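Local coordinates for protein Lmaj004091aaa (Leishmania major, PDB 1XTP) that probably methylates the N-terminal alpha-amino group of proteins that begin with an X-Pro-Lys motif, using S-adenosyl-L-methionine as methyl donor, at residues 163-168 / 194-199; 236-241 / 248-253; 152-157 / 184-189; 94-99 / 118-123. One frame throughout, in Å; residues are numbered along the deposited sequence.

Overall arrangement
Three of the four contacts are strand pairs of one seven-stranded sheet, the Rossmann-like core of class I SAM-dependent methyltransferases, with the strand order 3-2-1-4-5-7-6. Interaction 4 comes first along the chain, pairing strands 96-100 and 118-123; interactions 3 and 1 follow with their segments alternating, and interaction 2 comes last. Interaction 1, centred about 15 Å from interaction 4, joins strands 159-165 and 191-198. Interaction 2, its centre about 9 Å from that of interaction 1, closes the edge hairpin. Interaction 3 ties a loop to the end of helix 173-186, its centre about 12 Å from that of interaction 4, which it touches through Ala152 on Leu122 and Leu154 on Leu98. Interactions 1 and 4 both hold the bound cofactor analogue.

Interaction 1: 163-168 / 194-199; sequences VIQWTA and FFKENC. With SAI (S-adenosyl-L-homoselenocysteine), chain B.
Trp166 turns its indole across the end of a parallel strand pair so that its pyrrole edge meets two side chains of segment 194-199. In the ring plane, CD1 lies 3.2 Å from Glu197 OE2, and NE1 gives a hydrogen bond to Asn198 OD1 (3.0 Å), reaching that oxygen from above the amide's carbonyl plane. The Glu197 chain bends at chi2 (45°), so that OE1 fills the bend at Trp166, 3.0 Å from its CA, while OE2 fills in at the ring edge; a water links OE1 to Ala168 N. On one sheet face Gln165 and Lys196 run side by side, both extended, with OE1 of Gln165 against CD of Lys196 at 3.6 Å; Asp78 takes a hydrogen bond from Gln165 NE2 and a salt bridge from Lys196 NZ. On the face of Ile164 and Phe195, the methyl bump of Ala168 from the following loop packs against the ring, CB 3.6 Å from CE1 of Phe195. At the strand end Gln165 O accepts a hydrogen bond from the amino group of the bound S-adenosyl-L-homoselenocysteine. The pair lies mid-sheet, between strands 96-100 and 248-253, with helix 106-115 packed on Val163 and Gln165, and Tyr221 of helix 218-228 on Phe195.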
# COMPACT_ATOMS: atom_id res chain seq x y z
N VAL A 163 1.35 8.12 -1.92
CA VAL A 163 2.09 7.07 -1.26
C VAL A 163 1.16 5.92 -0.80
O VAL A 163 0.22 6.14 -0.08
CB VAL A 163 2.84 7.66 -0.03
CG1 VAL A 163 3.57 6.56 0.71
CG2 VAL A 163 3.81 8.72 -0.51
N ILE A 164 1.45 4.70 -1.25
CA ILE A 164 0.72 3.52 -0.81
C ILE A 164 1.76 2.49 -0.36
O ILE A 164 2.31 1.73 -1.16
CB ILE A 164 -0.19 2.94 -1.94
CG1 ILE A 164 -1.03 4.05 -2.62
CG2 ILE A 164 -1.13 1.85 -1.38
CD1 ILE A 164 -1.86 3.56 -3.80
N GLN A 165 2.06 2.48 0.93
CA GLN A 165 3.10 1.63 1.47
C GLN A 165 2.57 0.77 2.58
O GLN A 165 1.98 1.29 3.53
CB GLN A 165 4.26 2.46 2.01
CG GLN A 165 5.29 1.61 2.78
CD GLN A 165 6.68 2.23 2.86
OE1 GLN A 165 6.92 3.34 2.36
NE2 GLN A 165 7.62 1.50 3.48
N TRP A 166 2.79 -0.54 2.45
CA TRP A 166 2.41 -1.52 3.47
C TRP A 166 0.90 -1.46 3.82
O TRP A 166 0.50 -1.69 4.96
CB TRP A 166 3.32 -1.40 4.71
CG TRP A 166 4.70 -2.01 4.51
CD1 TRP A 166 5.01 -3.12 3.78
CD2 TRP A 166 5.94 -1.54 5.05
NE1 TRP A 166 6.37 -3.36 3.82
CE2 TRP A 166 6.96 -2.40 4.60
CE3 TRP A 166 6.29 -0.46 5.88
CZ2 TRP A 166 8.30 -2.24 4.94
CZ3 TRP A 166 7.62 -0.29 6.21
CH2 TRP A 166 8.61 -1.18 5.75
N THR A 167 0.09 -1.17 2.82
CA THR A 167 -1.34 -0.98 3.05
C THR A 167 -2.18 -1.60 1.93
O THR A 167 -3.29 -2.04 2.18
CB THR A 167 -1.65 0.53 3.32
OG1 THR A 167 -2.94 0.67 3.94
CG2 THR A 167 -1.55 1.36 2.04
N ALA A 168 -1.67 -1.70 0.71
CA ALA A 168 -2.49 -2.30 -0.35
C ALA A 168 -2.69 -3.81 -0.16
O ALA A 168 -3.46 -4.42 -0.89
CB ALA A 168 -1.91 -1.99 -1.69
N PHE A 194 3.53 6.46 -5.62
CA PHE A 194 4.63 5.71 -5.04
C PHE A 194 4.07 4.49 -4.27
O PHE A 194 3.52 4.63 -3.18
CB PHE A 194 5.44 6.60 -4.13
CG PHE A 194 6.56 5.90 -3.43
CD1 PHE A 194 7.72 5.53 -4.12
CD2 PHE A 194 6.49 5.64 -2.07
CE1 PHE A 194 8.77 4.91 -3.46
CE2 PHE A 194 7.55 5.02 -1.40
CZ PHE A 194 8.69 4.66 -2.11
N PHE A 195 4.25 3.30 -4.85
CA PHE A 195 3.72 2.06 -4.27
C PHE A 195 4.87 1.22 -3.74
O PHE A 195 5.74 0.81 -4.51
CB PHE A 195 2.93 1.30 -5.33
CG PHE A 195 2.41 -0.05 -4.88
CD1 PHE A 195 1.83 -0.21 -3.62
CD2 PHE A 195 2.47 -1.14 -5.74
CE1 PHE A 195 1.34 -1.45 -3.23
CE2 PHE A 195 1.99 -2.37 -5.36
CZ PHE A 195 1.41 -2.54 -4.11
N LYS A 196 4.90 1.01 -2.43
CA LYS A 196 5.96 0.24 -1.77
C LYS A 196 5.34 -0.88 -0.95
O LYS A 196 4.55 -0.63 -0.06
CB LYS A 196 6.80 1.13 -0.85
CG LYS A 196 8.16 0.53 -0.47
CD LYS A 196 9.12 1.62 0.03
CE LYS A 196 10.52 1.09 0.33
NZ LYS A 196 11.37 2.12 0.99
N GLU A 197 5.75 -2.11 -1.24
CA GLU A 197 5.08 -3.26 -0.66
C GLU A 197 5.97 -4.50 -0.66
O GLU A 197 6.89 -4.64 -1.48
CB GLU A 197 3.81 -3.58 -1.47
CG GLU A 197 2.82 -4.44 -0.71
CD GLU A 197 2.64 -3.97 0.72
OE1 GLU A 197 1.92 -2.95 0.92
OE2 GLU A 197 3.20 -4.63 1.63
N ASN A 198 5.65 -5.41 0.27
CA ASN A 198 6.19 -6.75 0.29
C ASN A 198 5.79 -7.51 -0.98
O ASN A 198 4.66 -7.40 -1.46
CB ASN A 198 5.74 -7.50 1.54
CG ASN A 198 6.33 -6.92 2.84
OD1 ASN A 198 7.22 -6.08 2.81
ND2 ASN A 198 5.86 -7.42 3.97
N CYS A 199 6.73 -8.29 -1.49
CA CYS A 199 6.60 -8.98 -2.76
C CYS A 199 6.92 -10.47 -2.53
O CYS A 199 7.97 -10.78 -1.97
CB CYS A 199 7.62 -8.36 -3.70
SG CYS A 199 7.13 -8.27 -5.35
N SAI B . 1.79 3.33 5.69
CA SAI B . 2.22 3.51 7.11
CB SAI B . 1.49 2.54 8.01
CG SAI B . 1.72 1.06 7.73
SE SAI B . 0.68 -0.02 9.01
C SAI B . 3.70 3.27 7.32
O SAI B . 4.36 2.65 6.49
OXT SAI B . 4.26 3.66 8.35
C5' SAI B . -0.88 -0.33 7.83
C4' SAI B . -1.95 0.76 7.95
O4' SAI B . -2.94 0.49 7.01
C3' SAI B . -2.66 0.81 9.29
O3' SAI B . -2.65 2.12 9.81
C2' SAI B . -4.09 0.40 9.03
O2' SAI B . -5.03 1.06 9.87
C1' SAI B . -4.19 0.82 7.59
N9 SAI B . -5.26 0.17 6.83
C8 SAI B . -5.77 -1.09 7.03
N7 SAI B . -6.72 -1.29 6.12
C5 SAI B . -6.81 -0.17 5.33
C6 SAI B . -7.62 0.15 4.24
N6 SAI B . -8.52 -0.73 3.80
N1 SAI B . -7.49 1.39 3.64
C2 SAI B . -6.57 2.31 4.11
N3 SAI B . -5.76 1.98 5.19
C4 SAI B . -5.89 0.76 5.77
O HOH W 1 0.86 -0.80 0.04

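Interaction 2: 236-241 / 248-253; sequences AFQEEW and LKMYAL
Leu248 sets its CD2 methyl over the six-membered ring of Trp241, 3.7 Å from the ring centroid and 13° off its normal, a CH-pi contact that is close to face-on. With CG of Trp241 anti to the backbone N (chi1 -163°), the indole swings back across the start of strand 248-253 and presents this face to the leucine. A second, looser contact of the same kind joins Phe237 and Lys249: the extended Lys249 chain crosses the Phe237 ring at a slant, its CD 4.0 Å from the centroid, and its ammonium goes on to Glu235 and Asp218. On the face that carries Ala236, Met250, a selenomethionine, bends at chi3 so that CE returns to within 3.6 Å of Gln238 CA. Backbone bonds hold these groups in register: Ala236 and Met250 form a hydrogen-bonded antiparallel pair, and Gln238 N reaches Leu248 O at 2.8 Å. A water then bridges Gln238 O and Leu248 N where direct pairing stops. Together the strands make the edge hairpin of the sheet, in which strand 248-253 runs between strand 232-237 and strand 191-198, with helix 75-87 against Met250 and Gln238 and helix 218-228 against Lys249 and Tyr251.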
# COMPACT_ATOMS: atom_id res chain seq x y z
N ALA A 236 12.05 -0.76 -8.34
CA ALA A 236 13.29 -1.18 -7.71
C ALA A 236 13.06 -1.87 -6.38
O ALA A 236 12.14 -1.53 -5.63
CB ALA A 236 14.19 0.01 -7.50
N PHE A 237 13.90 -2.85 -6.08
CA PHE A 237 13.87 -3.48 -4.78
C PHE A 237 14.60 -2.58 -3.79
O PHE A 237 15.62 -1.98 -4.13
CB PHE A 237 14.52 -4.87 -4.82
CG PHE A 237 13.67 -5.90 -5.50
CD1 PHE A 237 12.61 -6.48 -4.82
CD2 PHE A 237 13.92 -6.28 -6.82
CE1 PHE A 237 11.82 -7.44 -5.42
CE2 PHE A 237 13.13 -7.22 -7.44
CZ PHE A 237 12.08 -7.81 -6.73
N GLN A 238 14.06 -2.48 -2.58
CA GLN A 238 14.75 -1.83 -1.48
C GLN A 238 16.09 -2.51 -1.21
O GLN A 238 16.13 -3.67 -0.81
CB GLN A 238 13.88 -1.89 -0.21
CG GLN A 238 14.58 -1.40 1.10
CD GLN A 238 14.98 0.06 1.03
OE1 GLN A 238 14.16 0.91 0.73
NE2 GLN A 238 16.26 0.35 1.27
N GLU A 239 17.20 -1.79 -1.39
CA GLU A 239 18.51 -2.34 -1.03
C GLU A 239 18.74 -2.39 0.48
O GLU A 239 18.06 -1.71 1.24
CB GLU A 239 19.65 -1.58 -1.72
CG GLU A 239 19.84 -0.15 -1.28
CD GLU A 239 21.06 0.51 -1.93
OE1 GLU A 239 21.44 0.15 -3.07
OE2 GLU A 239 21.64 1.40 -1.28
N GLU A 240 19.69 -3.22 0.89
CA GLU A 240 20.06 -3.35 2.30
C GLU A 240 18.87 -3.79 3.17
O GLU A 240 18.77 -3.43 4.35
CB GLU A 240 20.63 -2.03 2.80
CG GLU A 240 21.58 -2.19 3.98
CD GLU A 240 22.12 -0.87 4.48
OE1 GLU A 240 22.31 0.05 3.66
OE2 GLU A 240 22.35 -0.74 5.69
N TRP A 241 17.97 -4.58 2.58
CA TRP A 241 16.79 -5.06 3.27
C TRP A 241 17.15 -6.40 3.94
O TRP A 241 17.81 -7.22 3.31
CB TRP A 241 15.63 -5.23 2.29
CG TRP A 241 14.30 -5.33 2.95
CD1 TRP A 241 13.42 -6.36 2.85
CD2 TRP A 241 13.69 -4.36 3.80
NE1 TRP A 241 12.30 -6.10 3.60
CE2 TRP A 241 12.44 -4.88 4.20
CE3 TRP A 241 14.08 -3.10 4.29
CZ2 TRP A 241 11.57 -4.18 5.05
CZ3 TRP A 241 13.22 -2.41 5.13
CH2 TRP A 241 11.98 -2.96 5.51
N LEU A 248 11.11 -6.04 -0.42
CA LEU A 248 10.29 -4.85 -0.45
C LEU A 248 10.52 -4.12 -1.77
O LEU A 248 11.61 -3.60 -2.01
CB LEU A 248 10.67 -3.99 0.75
CG LEU A 248 9.91 -2.71 1.05
CD1 LEU A 248 8.47 -3.03 1.33
CD2 LEU A 248 10.57 -2.05 2.25
N LYS A 249 9.50 -4.08 -2.62
CA LYS A 249 9.62 -3.43 -3.92
C LYS A 249 8.89 -2.07 -4.00
O LYS A 249 7.78 -1.89 -3.52
CB LYS A 249 9.12 -4.36 -5.05
CG LYS A 249 9.85 -4.15 -6.36
CD LYS A 249 9.47 -5.13 -7.46
CE LYS A 249 10.04 -4.70 -8.82
NZ LYS A 249 9.28 -5.28 -9.98
N MSE A 250 9.55 -1.13 -4.64
CA MSE A 250 8.97 0.17 -4.95
C MSE A 250 8.63 0.25 -6.43
O MSE A 250 9.41 -0.17 -7.27
CB MSE A 250 9.98 1.26 -4.63
CG MSE A 250 10.24 1.41 -3.16
SE MSE A 250 11.83 2.47 -2.82
CE MSE A 250 13.17 1.04 -2.99
N TYR A 251 7.46 0.82 -6.72
CA TYR A 251 7.02 1.13 -8.06
C TYR A 251 6.62 2.60 -8.15
O TYR A 251 5.90 3.10 -7.29
CB TYR A 251 5.78 0.32 -8.42
CG TYR A 251 5.88 -1.17 -8.29
CD1 TYR A 251 5.53 -1.80 -7.10
CD2 TYR A 251 6.28 -1.96 -9.37
CE1 TYR A 251 5.60 -3.17 -6.97
CE2 TYR A 251 6.33 -3.36 -9.25
CZ TYR A 251 5.99 -3.94 -8.05
OH TYR A 251 6.05 -5.30 -7.89
N ALA A 252 7.07 3.27 -9.20
CA ALA A 252 6.56 4.61 -9.55
C ALA A 252 5.60 4.44 -10.71
O ALA A 252 6.01 3.96 -11.76
CB ALA A 252 7.66 5.51 -9.93
N LEU A 253 4.35 4.83 -10.52
CA LEU A 253 3.28 4.56 -11.48
C LEU A 253 2.64 5.88 -11.95
O LEU A 253 2.51 6.82 -11.17
CB LEU A 253 2.20 3.64 -10.86
CG LEU A 253 2.68 2.37 -10.12
CD1 LEU A 253 1.62 1.85 -9.18
CD2 LEU A 253 3.07 1.29 -11.11
O HOH W 2 14.05 -5.96 -0.97

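Interaction 3: 152-157 / 184-189; sequences ATLPPN and QQALTP
The chain at Pro156 and Asn157 runs past the C-terminal end of helix 173-186, the two backbones drawing to 4.0 Å between CA of Pro156 and CA of Ala186. This is a loop-to-helix-end junction in the Rossmann-like methyltransferase fold: the loop leads into strand 159-165, and the helix belongs to the crossover from that strand to strand 191-198. A single direct backbone bond, Asn157 N to Gln185 O at 2.8 Å, joins the segments; it lies in the carbonyl plane, on a lone pair, so the last turn of the helix receives an N-H from the loop.

Gln185 makes the polar side-chain contact. Its CG stands between the backbone N and the carbonyl carbon (chi1 65°) and the chain bends again at chi2, folding the amide back toward Leu154 and Pro156. NE2 then donates to Leu154 O at 3.0 Å. That oxygen lies nearly in the glutamine's amide plane, whereas the nitrogen sits above the leucine's carbonyl plane; NE2 also bonds to His182 O, one turn back in the helix. The other amide atom, OE1, rests on the pyrrolidine of Pro156, 3.3 Å from its CB. The CB atoms of Leu154 and Ala186 also meet, at 3.9 Å. Thr188 is held separately, its hydroxyl bonded to Asp160 just beyond the loop. At the far end the Asn157 amide reaches along 184-189, placing OD1 3.3 Å from Thr188 CA and 3.6 Å from Pro189 CD.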
# COMPACT_ATOMS: atom_id res chain seq x y z
N ALA A 152 -12.66 6.02 -0.15
CA ALA A 152 -12.21 7.40 -0.24
C ALA A 152 -12.49 7.99 -1.60
O ALA A 152 -12.35 7.32 -2.62
CB ALA A 152 -10.74 7.48 0.05
N THR A 153 -12.90 9.26 -1.62
CA THR A 153 -13.03 10.02 -2.87
C THR A 153 -11.94 11.07 -2.92
O THR A 153 -11.83 11.92 -2.03
CB THR A 153 -14.40 10.65 -2.97
OG1 THR A 153 -15.36 9.62 -3.13
CG2 THR A 153 -14.50 11.59 -4.17
N LEU A 154 -11.11 11.01 -3.96
CA LEU A 154 -10.01 11.94 -4.13
C LEU A 154 -10.28 12.87 -5.31
O LEU A 154 -10.74 12.43 -6.36
CB LEU A 154 -8.72 11.18 -4.35
CG LEU A 154 -8.34 10.16 -3.29
CD1 LEU A 154 -7.20 9.33 -3.87
CD2 LEU A 154 -7.91 10.82 -1.98
N PRO A 155 -9.98 14.16 -5.15
CA PRO A 155 -10.27 15.14 -6.19
C PRO A 155 -9.28 14.98 -7.34
O PRO A 155 -8.16 14.54 -7.13
CB PRO A 155 -10.02 16.46 -5.48
CG PRO A 155 -8.96 16.13 -4.45
CD PRO A 155 -9.32 14.77 -3.98
N PRO A 156 -9.71 15.29 -8.56
CA PRO A 156 -8.81 15.12 -9.70
C PRO A 156 -7.66 16.11 -9.70
O PRO A 156 -7.75 17.17 -9.09
CB PRO A 156 -9.73 15.36 -10.91
CG PRO A 156 -10.83 16.19 -10.39
CD PRO A 156 -11.04 15.79 -8.96
N ASN A 157 -6.56 15.73 -10.35
CA ASN A 157 -5.49 16.66 -10.66
C ASN A 157 -4.99 17.41 -9.43
O ASN A 157 -4.96 18.62 -9.43
CB ASN A 157 -6.00 17.64 -11.73
CG ASN A 157 -4.89 18.48 -12.32
OD1 ASN A 157 -3.71 18.20 -12.13
ND2 ASN A 157 -5.28 19.56 -13.02
N GLN A 184 -4.89 7.60 -10.03
CA GLN A 184 -4.32 8.11 -11.26
C GLN A 184 -4.97 9.43 -11.63
O GLN A 184 -4.28 10.37 -12.01
CB GLN A 184 -4.49 7.09 -12.38
CG GLN A 184 -3.87 7.52 -13.71
CD GLN A 184 -4.19 6.54 -14.81
OE1 GLN A 184 -5.32 6.09 -14.93
NE2 GLN A 184 -3.18 6.17 -15.59
N GLN A 185 -6.29 9.50 -11.52
CA GLN A 185 -7.02 10.72 -11.86
C GLN A 185 -6.79 11.85 -10.84
O GLN A 185 -6.93 13.03 -11.17
CB GLN A 185 -8.51 10.43 -12.05
CG GLN A 185 -9.25 9.97 -10.81
CD GLN A 185 -9.69 11.11 -9.91
OE1 GLN A 185 -10.18 12.14 -10.39
NE2 GLN A 185 -9.53 10.93 -8.61
N ALA A 186 -6.42 11.47 -9.62
CA ALA A 186 -6.06 12.43 -8.58
C ALA A 186 -4.65 13.00 -8.75
O ALA A 186 -4.28 13.95 -8.05
CB ALA A 186 -6.19 11.78 -7.22
N LEU A 187 -3.84 12.44 -9.66
CA LEU A 187 -2.49 12.98 -9.87
C LEU A 187 -2.49 14.20 -10.75
O LEU A 187 -3.32 14.31 -11.64
CB LEU A 187 -1.58 11.95 -10.51
CG LEU A 187 -1.30 10.68 -9.71
CD1 LEU A 187 -0.47 9.76 -10.61
CD2 LEU A 187 -0.59 10.93 -8.38
N THR A 188 -1.55 15.09 -10.49
CA THR A 188 -1.20 16.16 -11.44
C THR A 188 -0.37 15.59 -12.60
O THR A 188 0.10 14.45 -12.54
CB THR A 188 -0.39 17.29 -10.76
OG1 THR A 188 0.94 16.83 -10.47
CG2 THR A 188 -1.09 17.76 -9.49
N PRO A 189 -0.17 16.38 -13.67
CA PRO A 189 0.69 15.88 -14.76
C PRO A 189 2.12 15.47 -14.34
O PRO A 189 2.72 14.61 -14.98
CB PRO A 189 0.70 17.05 -15.76
CG PRO A 189 -0.59 17.80 -15.46
CD PRO A 189 -0.71 17.72 -13.97

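Interaction 4: 94-99 / 118-123; sequences TSRALD and TTDLLE. With SAI (S-adenosyl-L-homoselenocysteine), chain B.
Arg96 and Asp120 form a salt bridge across two neighbouring parallel strands, a charged pair set on an otherwise regular ladder. The strands open the Rossmann-like domain as a beta-alpha-beta unit, with helix 106-115 between them. CG of Arg96 lies anti to the backbone N (chi1 -152°) and the chain runs extended to NE, which carries the guanidinium over the neighbouring strand. It grips the carboxylate side-on with two nitrogens. NH2 meets the syn lone pair of OD1 at 2.9 Å, while NE reaches OD2 at 3.2 Å, in the guanidinium plane but from above that of the carboxylate; the two planes are turned 58° apart. Thr118 CG2 packs on one guanidinium face, 3.8 Å from NH1. Asp120 has further partners, Tyr159 OH and the Lys143 backbone N-H, and several donors around one carboxylate would be expected to favour its charged form.

The backbone ladder runs from Thr118 N, bonded to Ser95 O, to Leu122 N, bonded to Asp99 O. Leu98 follows Arg96 on the same face, its CD1 4.0 Å from Leu122 CB. Asp99 points to the other face, where OD2 bonds to Thr108 of the crossover helix. Beyond the ladder Glu123 holds the ribose of the cofactor analogue as a two-pronged acceptor, OE1 taking O3' at 2.7 Å and OE2 taking O2' at 2.6 Å.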
# COMPACT_ATOMS: atom_id res chain seq x y z
N THR A 94 6.53 18.74 -6.58
CA THR A 94 6.88 18.84 -5.15
C THR A 94 5.84 19.62 -4.31
O THR A 94 6.15 20.05 -3.20
CB THR A 94 8.30 19.49 -4.95
OG1 THR A 94 8.34 20.78 -5.60
CG2 THR A 94 9.41 18.60 -5.51
N SER A 95 4.61 19.80 -4.81
CA SER A 95 3.62 20.59 -4.06
C SER A 95 2.84 19.78 -3.07
O SER A 95 3.01 19.96 -1.86
CB SER A 95 2.65 21.31 -4.98
OG SER A 95 3.38 22.23 -5.74
N ARG A 96 1.96 18.92 -3.56
CA ARG A 96 1.06 18.20 -2.68
C ARG A 96 1.25 16.67 -2.70
O ARG A 96 1.31 16.04 -3.77
CB ARG A 96 -0.38 18.58 -3.02
CG ARG A 96 -1.29 18.45 -1.81
CD ARG A 96 -2.68 18.93 -2.07
NE ARG A 96 -3.40 18.94 -0.80
CZ ARG A 96 -3.55 20.00 -0.01
NH1 ARG A 96 -3.10 21.21 -0.35
NH2 ARG A 96 -4.20 19.85 1.15
N ALA A 97 1.32 16.08 -1.51
CA ALA A 97 1.39 14.63 -1.35
C ALA A 97 0.19 14.10 -0.55
O ALA A 97 -0.47 14.84 0.15
CB ALA A 97 2.69 14.24 -0.65
N LEU A 98 -0.04 12.79 -0.69
CA LEU A 98 -1.07 12.05 0.05
C LEU A 98 -0.47 10.74 0.55
O LEU A 98 0.09 9.95 -0.23
CB LEU A 98 -2.29 11.75 -0.84
CG LEU A 98 -3.39 10.86 -0.26
CD1 LEU A 98 -4.08 11.45 0.97
CD2 LEU A 98 -4.45 10.52 -1.34
N ASP A 99 -0.60 10.52 1.85
CA ASP A 99 -0.08 9.35 2.54
C ASP A 99 -1.27 8.44 2.87
O ASP A 99 -2.05 8.74 3.78
CB ASP A 99 0.63 9.84 3.80
CG ASP A 99 1.41 8.78 4.48
OD1 ASP A 99 1.47 7.64 3.95
OD2 ASP A 99 1.97 9.11 5.56
N THR A 118 2.81 20.53 0.98
CA THR A 118 1.70 20.09 1.83
C THR A 118 1.49 18.60 1.66
O THR A 118 1.56 18.10 0.55
CB THR A 118 0.41 20.80 1.43
OG1 THR A 118 0.65 22.21 1.33
CG2 THR A 118 -0.71 20.53 2.46
N THR A 119 1.26 17.90 2.76
CA THR A 119 0.94 16.48 2.72
C THR A 119 -0.40 16.21 3.43
O THR A 119 -0.59 16.63 4.55
CB THR A 119 2.05 15.66 3.39
OG1 THR A 119 3.29 15.92 2.72
CG2 THR A 119 1.76 14.17 3.34
N ASP A 120 -1.32 15.51 2.74
CA ASP A 120 -2.56 15.02 3.34
C ASP A 120 -2.40 13.56 3.78
O ASP A 120 -1.57 12.84 3.23
CB ASP A 120 -3.69 15.06 2.32
CG ASP A 120 -4.03 16.44 1.87
OD1 ASP A 120 -3.75 17.42 2.58
OD2 ASP A 120 -4.66 16.53 0.80
N LEU A 121 -3.22 13.13 4.73
CA LEU A 121 -3.16 11.78 5.32
C LEU A 121 -4.50 11.08 5.17
O LEU A 121 -5.54 11.70 5.37
CB LEU A 121 -2.85 11.86 6.81
CG LEU A 121 -1.37 12.02 7.18
CD1 LEU A 121 -0.94 13.45 7.04
CD2 LEU A 121 -1.13 11.52 8.61
N LEU A 122 -4.48 9.79 4.82
CA LEU A 122 -5.68 8.98 4.68
C LEU A 122 -5.49 7.73 5.55
O LEU A 122 -4.60 6.96 5.30
CB LEU A 122 -5.88 8.61 3.21
CG LEU A 122 -7.10 7.72 2.86
CD1 LEU A 122 -7.51 7.92 1.43
CD2 LEU A 122 -6.83 6.24 3.11
N GLU A 123 -6.35 7.53 6.54
CA GLU A 123 -6.19 6.43 7.49
C GLU A 123 -7.54 6.15 8.09
O GLU A 123 -8.20 7.09 8.50
CB GLU A 123 -5.21 6.86 8.58
CG GLU A 123 -5.14 5.95 9.80
CD GLU A 123 -4.82 4.50 9.46
OE1 GLU A 123 -3.87 4.27 8.70
OE2 GLU A 123 -5.56 3.59 9.93
N SAI B . 1.79 3.33 5.69
CA SAI B . 2.22 3.51 7.11
CB SAI B . 1.49 2.54 8.01
CG SAI B . 1.72 1.06 7.73
SE SAI B . 0.68 -0.02 9.01
C SAI B . 3.70 3.27 7.32
O SAI B . 4.36 2.65 6.49
OXT SAI B . 4.26 3.66 8.35
C5' SAI B . -0.88 -0.33 7.83
C4' SAI B . -1.95 0.76 7.95
O4' SAI B . -2.94 0.49 7.01
C3' SAI B . -2.66 0.81 9.29
O3' SAI B . -2.65 2.12 9.81
C2' SAI B . -4.09 0.40 9.03
O2' SAI B . -5.03 1.06 9.87
C1' SAI B . -4.19 0.82 7.59
N9 SAI B . -5.26 0.17 6.83
C8 SAI B . -5.77 -1.09 7.03
N7 SAI B . -6.72 -1.29 6.12
C5 SAI B . -6.81 -0.17 5.33
C6 SAI B . -7.62 0.15 4.24
N6 SAI B . -8.52 -0.73 3.80
N1 SAI B . -7.49 1.39 3.64
C2 SAI B . -6.57 2.31 4.11
N3 SAI B . -5.76 1.98 5.19
C4 SAI B . -5.89 0.76 5.77